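Apical membrane antigen AMA1 (Toxoplasma gondii ME49, PDB 4YIV) helps the parasite invade host cells, as part of the moving junction formed between the apical tip of the parasite and the target cell membrane. Local coordinates at residues P229-R234 / E341-I346. Sequence-based numbering, arbitrary orientation.
Sequences PNQALR and ETPNFI
The Q231 side-chain amide lies with one face toward P343. P343 CD is 3.8 Å from Q231 CD and sits over that face. The amide is probably turned over in the model, so its oxygen and nitrogen may be exchanged. I346 CD1 approaches the end of this amide, little raised from its plane, the two side chains coming from opposite directions. P343 also serves a second flat group: its CG lies 3.7 Å above one face of the F345 ring, offset toward the rim. A bend at chi2 (59°) turns the Q231 amide along the loop. Q231 CG meets the carbonyl of E341, 3.3 Å from E341 O. W62, from strand 61-62, touches Q231, P343 and I346. The contact thus joins the lead-in to edge strand 233-234 with the loop after strand 329-333. Backbone bonds of N230 with S337 and A232 with S339 join 229-234 to the residues just before 341-346. The buried N230 amide is satisfied outside the contact, OD1 by W62 NE1 and ND2 by F224 O. That leaves N230 CB to meet I346 CD1, at 4.4 Å. The two segments therefore meet mainly by van der Waals contact, with the polar partners of the Q231 amide undecided.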
# COMPACT_ATOMS: atom_id res chain seq x y z
N PRO A 229 -4.20 -6.24 -3.42
CA PRO A 229 -4.90 -6.78 -2.27
C PRO A 229 -5.44 -5.64 -1.42
O PRO A 229 -4.97 -5.38 -0.31
CB PRO A 229 -3.82 -7.58 -1.55
CG PRO A 229 -2.60 -6.77 -1.76
CD PRO A 229 -2.74 -6.16 -3.15
N ASN A 230 -6.42 -4.93 -1.98
CA ASN A 230 -6.87 -3.66 -1.42
C ASN A 230 -7.42 -3.76 -0.01
O ASN A 230 -7.17 -2.88 0.83
CB ASN A 230 -7.93 -3.04 -2.32
CG ASN A 230 -7.38 -2.69 -3.70
OD1 ASN A 230 -6.45 -1.90 -3.81
ND2 ASN A 230 -7.93 -3.31 -4.74
N GLN A 231 -8.16 -4.83 0.24
CA GLN A 231 -8.77 -5.07 1.55
C GLN A 231 -8.18 -6.27 2.31
O GLN A 231 -7.65 -7.21 1.72
CB GLN A 231 -10.28 -5.30 1.38
CG GLN A 231 -11.11 -4.03 1.52
CD GLN A 231 -10.73 -2.96 0.51
OE1 GLN A 231 -10.10 -1.94 0.84
NE2 GLN A 231 -11.08 -3.21 -0.73
N ALA A 232 -8.28 -6.20 3.62
CA ALA A 232 -8.01 -7.34 4.51
C ALA A 232 -8.91 -8.53 4.13
O ALA A 232 -10.00 -8.36 3.55
CB ALA A 232 -8.23 -6.94 5.94
N LEU A 233 -8.46 -9.73 4.42
CA LEU A 233 -9.21 -10.94 4.08
C LEU A 233 -9.59 -11.66 5.36
O LEU A 233 -8.75 -12.27 6.04
CB LEU A 233 -8.39 -11.85 3.16
CG LEU A 233 -8.94 -13.25 2.84
CD1 LEU A 233 -10.17 -13.15 1.98
CD2 LEU A 233 -7.91 -14.11 2.14
N ARG A 234 -10.87 -11.61 5.69
CA ARG A 234 -11.37 -12.13 6.95
C ARG A 234 -11.60 -13.63 6.82
O ARG A 234 -12.07 -14.08 5.78
CB ARG A 234 -12.69 -11.43 7.33
CG ARG A 234 -13.23 -11.83 8.69
CD ARG A 234 -14.37 -10.93 9.13
NE ARG A 234 -15.49 -10.97 8.19
CZ ARG A 234 -16.57 -11.74 8.31
NH1 ARG A 234 -16.72 -12.54 9.36
NH2 ARG A 234 -17.51 -11.69 7.38
N GLU A 341 -13.90 -4.62 4.37
CA GLU A 341 -15.06 -4.16 3.61
C GLU A 341 -14.66 -3.32 2.42
O GLU A 341 -13.85 -2.40 2.53
CB GLU A 341 -16.00 -3.35 4.51
CG GLU A 341 -16.31 -4.00 5.86
CD GLU A 341 -17.70 -4.68 5.96
OE1 GLU A 341 -18.73 -3.98 5.81
OE2 GLU A 341 -17.76 -5.91 6.23
N THR A 342 -15.25 -3.61 1.28
CA THR A 342 -15.03 -2.79 0.09
C THR A 342 -15.67 -1.42 0.20
O THR A 342 -16.89 -1.32 0.32
CB THR A 342 -15.58 -3.49 -1.16
OG1 THR A 342 -15.06 -4.82 -1.25
CG2 THR A 342 -15.22 -2.74 -2.41
N PRO A 343 -14.88 -0.34 0.11
CA PRO A 343 -15.50 0.98 0.15
C PRO A 343 -16.05 1.41 -1.20
O PRO A 343 -15.61 0.92 -2.23
CB PRO A 343 -14.34 1.89 0.53
CG PRO A 343 -13.17 1.22 -0.04
CD PRO A 343 -13.41 -0.25 0.01
N ASN A 344 -16.97 2.37 -1.20
CA ASN A 344 -17.71 2.65 -2.41
C ASN A 344 -16.84 3.35 -3.43
O ASN A 344 -17.13 3.32 -4.62
CB ASN A 344 -18.96 3.49 -2.10
CG ASN A 344 -18.64 4.78 -1.39
OD1 ASN A 344 -17.49 5.22 -1.34
ND2 ASN A 344 -19.67 5.40 -0.81
N PHE A 345 -15.75 3.97 -2.98
CA PHE A 345 -14.94 4.75 -3.92
C PHE A 345 -13.97 3.90 -4.75
O PHE A 345 -13.18 4.46 -5.54
CB PHE A 345 -14.16 5.87 -3.22
CG PHE A 345 -13.27 5.40 -2.10
CD1 PHE A 345 -11.99 4.96 -2.37
CD2 PHE A 345 -13.69 5.46 -0.78
CE1 PHE A 345 -11.14 4.57 -1.34
CE2 PHE A 345 -12.84 5.06 0.25
CZ PHE A 345 -11.57 4.62 -0.04
N ILE A 346 -14.03 2.58 -4.61
CA ILE A 346 -13.39 1.68 -5.58
C ILE A 346 -14.39 0.72 -6.24
O ILE A 346 -14.01 -0.30 -6.79
CB ILE A 346 -12.23 0.84 -4.94
CG1 ILE A 346 -12.75 -0.17 -3.91
CG2 ILE A 346 -11.19 1.77 -4.32
CD1 ILE A 346 -11.74 -1.27 -3.62